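Local coordinates for protein monovalent Na+/H+ antiporter subunit A (Dietzia sp. DQ12-45-1b, PDB 7D3U) that probably takes part in exchanging sodium ions for protons across the bacterial cell membrane as the large subunit A of the Mrp complex, at residues B[45-50]-B[67-72]; B[840-845]-B[916-921]. One frame throughout, in Å; residues are numbered along the deposited sequence.

Contact 1: residues B[45-50]-B[67-72]. With LMT (dodecyl-beta-D-maltoside), chain C.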
loop_
_atom_site.group_PDB
_atom_site.type_symbol
_atom_site.label_atom_id
_atom_site.label_comp_id
_atom_site.label_asym_id
_atom_site.label_seq_id
_atom_site.Cartn_x
_atom_site.Cartn_y
_atom_site.Cartn_z
ATOM N N PHE B 45 -4.384 29.090 -49.002
ATOM C CA PHE B 45 -3.854 30.168 -49.833
ATOM C C PHE B 45 -2.490 30.664 -49.360
ATOM O O PHE B 45 -1.504 30.576 -50.097
ATOM C CB PHE B 45 -4.850 31.330 -49.883
ATOM C CG PHE B 45 -5.939 31.147 -50.896
ATOM C CD1 PHE B 45 -5.746 30.338 -51.997
ATOM C CD2 PHE B 45 -7.156 31.787 -50.746
ATOM C CE1 PHE B 45 -6.746 30.168 -52.930
ATOM C CE2 PHE B 45 -8.158 31.620 -51.676
ATOM C CZ PHE B 45 -7.952 30.809 -52.768
ATOM N N ALA B 46 -2.417 31.186 -48.140
ATOM C CA ALA B 46 -1.190 31.831 -47.677
ATOM C C ALA B 46 -0.265 30.850 -46.968
ATOM O O ALA B 46 0.266 31.126 -45.895
ATOM C CB ALA B 46 -1.533 33.008 -46.774
ATOM N N ILE B 47 -0.046 29.702 -47.602
ATOM C CA ILE B 47 0.883 28.674 -47.140
ATOM C C ILE B 47 1.270 27.851 -48.363
ATOM O O ILE B 47 0.385 27.324 -49.054
ATOM C CB ILE B 47 0.269 27.799 -46.035
ATOM C CG1 ILE B 47 0.018 28.615 -44.769
ATOM C CG2 ILE B 47 1.185 26.644 -45.693
ATOM C CD1 ILE B 47 -0.815 27.899 -43.742
ATOM N N PRO B 48 2.556 27.744 -48.690
ATOM C CA PRO B 48 2.961 26.955 -49.857
ATOM C C PRO B 48 2.474 25.516 -49.781
ATOM O O PRO B 48 2.092 25.008 -48.724
ATOM C CB PRO B 48 4.489 27.027 -49.818
ATOM C CG PRO B 48 4.765 28.338 -49.177
ATOM C CD PRO B 48 3.662 28.569 -48.175
ATOM N N VAL B 49 2.502 24.851 -50.939
ATOM C CA VAL B 49 1.942 23.514 -51.059
ATOM C C VAL B 49 2.683 22.504 -50.194
ATOM O O VAL B 49 2.139 21.442 -49.882
ATOM C CB VAL B 49 1.945 23.088 -52.546
ATOM C CG1 VAL B 49 3.357 23.124 -53.110
ATOM C CG2 VAL B 49 1.295 21.722 -52.740
ATOM N N ASP B 50 3.915 22.808 -49.782
ATOM C CA ASP B 50 4.690 21.894 -48.936
ATOM C C ASP B 50 5.557 22.728 -47.994
ATOM O O ASP B 50 6.658 23.153 -48.356
ATOM C CB ASP B 50 5.530 20.944 -49.779
ATOM C CG ASP B 50 6.000 19.731 -48.999
ATOM O OD1 ASP B 50 6.088 19.813 -47.755
ATOM O OD2 ASP B 50 6.286 18.693 -49.629
ATOM N N LEU B 67 4.529 19.911 -37.887
ATOM C CA LEU B 67 3.389 19.880 -38.788
ATOM C C LEU B 67 3.864 19.984 -40.229
ATOM O O LEU B 67 4.742 20.791 -40.547
ATOM C CB LEU B 67 2.419 21.020 -38.481
ATOM C CG LEU B 67 2.155 21.333 -37.010
ATOM C CD1 LEU B 67 1.146 22.454 -36.903
ATOM C CD2 LEU B 67 1.668 20.108 -36.262
ATOM N N SER B 68 3.281 19.164 -41.096
ATOM C CA SER B 68 3.579 19.186 -42.518
ATOM C C SER B 68 2.280 19.286 -43.298
ATOM O O SER B 68 1.237 18.795 -42.861
ATOM C CB SER B 68 4.355 17.943 -42.957
ATOM O OG SER B 68 4.175 17.694 -44.338
ATOM N N LEU B 69 2.353 19.919 -44.464
ATOM C CA LEU B 69 1.181 20.193 -45.287
ATOM C C LEU B 69 1.384 19.638 -46.691
ATOM O O LEU B 69 1.160 20.313 -47.695
ATOM C CB LEU B 69 0.888 21.691 -45.311
ATOM C CG LEU B 69 -0.265 22.205 -46.177
ATOM C CD1 LEU B 69 -1.578 21.641 -45.690
ATOM C CD2 LEU B 69 -0.313 23.720 -46.165
ATOM N N ASP B 70 1.834 18.385 -46.778
ATOM C CA ASP B 70 1.925 17.718 -48.066
ATOM C C ASP B 70 0.549 17.701 -48.731
ATOM O O ASP B 70 -0.475 17.779 -48.051
ATOM C CB ASP B 70 2.466 16.298 -47.892
ATOM C CG ASP B 70 1.667 15.486 -46.897
ATOM O OD1 ASP B 70 0.965 16.091 -46.062
ATOM O OD2 ASP B 70 1.746 14.241 -46.944
ATOM N N PRO B 71 0.502 17.612 -50.064
ATOM C CA PRO B 71 -0.778 17.806 -50.769
ATOM C C PRO B 71 -1.912 16.920 -50.281
ATOM O O PRO B 71 -3.077 17.335 -50.354
ATOM C CB PRO B 71 -0.412 17.504 -52.224
ATOM C CG PRO B 71 1.024 17.860 -52.318
ATOM C CD PRO B 71 1.622 17.447 -51.007
ATOM N N LEU B 72 -1.618 15.716 -49.787
ATOM C CA LEU B 72 -2.663 14.909 -49.163
ATOM C C LEU B 72 -3.277 15.651 -47.985
ATOM O O LEU B 72 -4.504 15.733 -47.850
ATOM C CB LEU B 72 -2.096 13.563 -48.720
ATOM C CG LEU B 72 -2.971 12.772 -47.753
ATOM C CD1 LEU B 72 -4.233 12.310 -48.451
ATOM C CD2 LEU B 72 -2.206 11.590 -47.193
HETATM C C1 LMT C . -5.704 29.706 -57.305
HETATM C C2 LMT C . -6.994 29.295 -56.891
HETATM C C3 LMT C . -7.156 28.383 -55.818
HETATM C C4 LMT C . -8.526 28.005 -55.516
HETATM C C5 LMT C . -8.813 27.870 -54.082
HETATM C C6 LMT C . -9.751 26.938 -53.430
HETATM C C7 LMT C . -9.680 26.654 -52.047
HETATM C C8 LMT C . -10.974 26.199 -52.130
HETATM C C9 LMT C . -11.646 25.805 -51.007
#

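Contact 2: residues B[840-845]-B[916-921]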
loop_
_atom_site.group_PDB
_atom_site.type_symbol
_atom_site.label_atom_id
_atom_site.label_comp_id
_atom_site.label_asym_id
_atom_site.label_seq_id
_atom_site.Cartn_x
_atom_site.Cartn_y
_atom_site.Cartn_z
ATOM N N SER B 840 -8.684 -1.297 43.376
ATOM C CA SER B 840 -9.738 -1.500 42.395
ATOM C C SER B 840 -9.345 -0.843 41.075
ATOM O O SER B 840 -8.208 -0.404 40.885
ATOM C CB SER B 840 -11.068 -0.957 42.918
ATOM O OG SER B 840 -11.305 0.350 42.426
ATOM N N ASP B 841 -10.308 -0.774 40.157
ATOM C CA ASP B 841 -10.049 -0.255 38.823
ATOM C C ASP B 841 -9.936 1.262 38.787
ATOM O O ASP B 841 -9.280 1.797 37.888
ATOM C CB ASP B 841 -11.159 -0.700 37.871
ATOM C CG ASP B 841 -10.745 -0.628 36.418
ATOM O OD1 ASP B 841 -9.576 -0.293 36.142
ATOM O OD2 ASP B 841 -11.600 -0.899 35.550
ATOM N N LYS B 842 -10.551 1.968 39.735
ATOM C CA LYS B 842 -10.521 3.426 39.688
ATOM C C LYS B 842 -9.162 3.974 40.102
ATOM O O LYS B 842 -8.662 4.926 39.493
ATOM C CB LYS B 842 -11.626 4.005 40.569
ATOM C CG LYS B 842 -11.678 5.519 40.567
ATOM C CD LYS B 842 -12.757 6.034 41.499
ATOM C CE LYS B 842 -14.139 5.651 41.001
ATOM N NZ LYS B 842 -14.440 6.274 39.683
ATOM N N ALA B 843 -8.545 3.385 41.127
ATOM C CA ALA B 843 -7.239 3.853 41.571
ATOM C C ALA B 843 -6.120 3.425 40.633
ATOM O O ALA B 843 -5.039 4.023 40.667
ATOM C CB ALA B 843 -6.955 3.351 42.986
ATOM N N ALA B 844 -6.351 2.412 39.797
ATOM C CA ALA B 844 -5.307 1.892 38.922
ATOM C C ALA B 844 -4.998 2.804 37.745
ATOM O O ALA B 844 -4.009 2.564 37.046
ATOM C CB ALA B 844 -5.698 0.510 38.404
ATOM N N ARG B 845 -5.808 3.829 37.504
ATOM C CA ARG B 845 -5.581 4.717 36.375
ATOM C C ARG B 845 -4.392 5.626 36.650
ATOM O O ARG B 845 -4.348 6.314 37.675
ATOM C CB ARG B 845 -6.828 5.549 36.089
ATOM C CG ARG B 845 -7.867 4.833 35.254
ATOM C CD ARG B 845 -8.892 5.809 34.711
ATOM N NE ARG B 845 -8.394 6.551 33.561
ATOM C CZ ARG B 845 -8.671 6.238 32.300
ATOM N NH1 ARG B 845 -9.441 5.194 32.031
ATOM N NH2 ARG B 845 -8.179 6.968 31.310
ATOM N N ASP B 916 -13.179 1.464 33.724
ATOM C CA ASP B 916 -13.146 2.759 34.408
ATOM C C ASP B 916 -13.536 3.912 33.480
ATOM O O ASP B 916 -12.776 4.853 33.252
ATOM C CB ASP B 916 -11.773 2.997 35.032
ATOM C CG ASP B 916 -11.758 4.167 35.999
ATOM O OD1 ASP B 916 -12.761 4.904 36.084
ATOM O OD2 ASP B 916 -10.743 4.332 36.702
ATOM N N ARG B 917 -14.745 3.819 32.930
ATOM C CA ARG B 917 -15.283 4.881 32.078
ATOM C C ARG B 917 -15.628 6.072 32.968
ATOM O O ARG B 917 -16.751 6.231 33.451
ATOM C CB ARG B 917 -16.495 4.398 31.296
ATOM C CG ARG B 917 -16.202 3.315 30.277
ATOM C CD ARG B 917 -17.424 2.444 30.063
ATOM N NE ARG B 917 -18.537 3.220 29.528
ATOM C CZ ARG B 917 -19.112 2.986 28.354
ATOM N NH1 ARG B 917 -18.680 1.993 27.588
ATOM N NH2 ARG B 917 -20.120 3.745 27.945
ATOM N N SER B 918 -14.623 6.924 33.197
ATOM C CA SER B 918 -14.759 8.039 34.127
ATOM C C SER B 918 -14.294 9.368 33.538
ATOM O O SER B 918 -14.065 10.318 34.293
ATOM C CB SER B 918 -13.997 7.756 35.421
ATOM O OG SER B 918 -13.936 8.913 36.238
ATOM N N ASP B 919 -14.138 9.471 32.214
ATOM C CA ASP B 919 -13.690 10.721 31.591
ATOM C C ASP B 919 -14.642 11.100 30.457
ATOM O O ASP B 919 -14.320 10.904 29.283
ATOM C CB ASP B 919 -12.253 10.585 31.083
ATOM C CG ASP B 919 -11.336 9.912 32.083
ATOM O OD1 ASP B 919 -11.432 10.224 33.288
ATOM O OD2 ASP B 919 -10.517 9.068 31.662
ATOM N N GLU B 920 -15.808 11.647 30.823
ATOM C CA GLU B 920 -16.677 12.455 29.971
ATOM C C GLU B 920 -17.897 12.882 30.777
ATOM O O GLU B 920 -18.294 12.177 31.714
ATOM C CB GLU B 920 -17.108 11.700 28.709
ATOM C CG GLU B 920 -17.278 12.578 27.464
ATOM C CD GLU B 920 -15.994 13.261 26.988
ATOM O OE1 GLU B 920 -14.948 13.175 27.666
ATOM O OE2 GLU B 920 -16.037 13.902 25.917
ATOM N N PRO B 921 -18.532 14.014 30.446
ATOM C CA PRO B 921 -19.798 14.357 31.105
ATOM C C PRO B 921 -20.955 13.478 30.638
ATOM O O PRO B 921 -22.111 13.898 30.714
ATOM C CB PRO B 921 -20.022 15.817 30.698
ATOM C CG PRO B 921 -18.665 16.329 30.347
ATOM C CD PRO B 921 -17.957 15.165 29.728
#

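Contact 1: residues B[45-50]-B[67-72]
Ile47 and Leu69 form one of the two apolar pairs in this meeting between an interhelical loop and a strand-to-helix junction. Their side chains cross at about a right angle, and methyl meets methyl where Ile47 CG2 lies 3.3 Å from Leu69 CD2. On Leu69, CG is anti to the backbone N (chi1 177°), which swings the isobutyl group across to the loop although its CB does not head straight there. The same CD2 methyl also lies 3.7 Å from the carbonyl oxygen Pro48 O. Nearer the surface, one branch of Val49 leans obliquely on the proline ring, with CG2 3.9 Å from Pro71 CG.

The two segments share no hydrogen bond; the polar partners of Asp70 lie within its own segment and beyond the contact. Asp70, the N-cap residue of helix 71-94, donates a weak hydrogen bond from its backbone N to Ser68 OG over 3.5 Å. Its CB points away from the loop, and its carboxylate OD1 forms a salt bridge with Arg252.

Detergent marks the outer flank. Phe45 CE1 comes within 3.3 Å of the dodecyl-maltoside carbon C5, and C3 of the same detergent tail lies in plane at the ring edge, consistent with a lipid-facing position.

The contact thus brings the loop between helix 29-45 and strand 52-56 against the passage from strand 63-68 into helix 71-94, with the two-stranded antiparallel hairpin filling the chain between them. Leu69 also touches Leu3 of helix 2-23 and Arg74 of helix 71-94, while Leu72 packs on Tyr248 of helix 243-252.

Contact 2: residues B[840-845]-B[916-921]
Arg845 meets Asp919 in a salt bridge of charge alone: NH2 is 3.2 Å from OD2, but this oxygen stands 3.1 Å above the guanidinium plane, offset toward the rim, and no N-H points at it. The two flat groups are nearly perpendicular, 83° apart. The more directly matched partner of Arg845 is Asp910, which forms a salt bridge with NE, so one guanidinium serves two carboxylates. The bend at chi3 (78°) turns the arginine head away from the line of its aliphatic part, whose CD lies 3.1 Å from Asp916 OD2. A leucine here would probably leave the carboxylates of Asp919 and Asp910 without their shared positive charge and the 916-921 tail without its salt bridge to the loop.

Asp916 reaches into the turn but is matched less closely. Its OD2 faces the carbonyl oxygen Asp841 O at 3.2 Å, two acceptors with no bond between them, and lies 3.1 Å from Lys842 CA. Its OD1 is 4.2 Å from Lys842 NZ, beyond salt-bridge range; that ammonium probably contributes only a diffuse attraction. The carboxylate of Asp841 finds its partners outside the two segments: OD2 accepts a hydrogen bond from the backbone N of Asp915 and forms a salt bridge with Arg768.

Within the loop, Ser840 OG accepts from Lys842 N at 3.2 Å, an ST turn that leads into the type I turn from Lys842 to Arg845.

The contact joins the connection between helices 821-837 and 850-866 to the tail that follows helix 890-912, and Asp910 on that helix ties Arg845 back to it. Subunit F borders the loop, where Arg85 of that neighbouring chain packs on Ala844 and makes a long, weak ion pair with Asp841.

The two contacts illustrate two ways in which a long membrane chain ties a loop to another part of itself, one near in sequence and one far. Contact 1 closes before contact 2 opens along the sequence; their centres are 86 Å apart, their nearest atoms about 65 Å, and they lie on opposite sides of the chain's centre without touching. Contact 1 joins neighbouring elements early in the chain mainly through apolar side chains, beside bound detergent, whereas contact 2 relies on charges and brings the end of the modelled chain to an interhelical loop bordered by subunit F. The 840-845 segment belongs to the MnhB-related region; residues 67-72 fall in the complex I chain 5-like region.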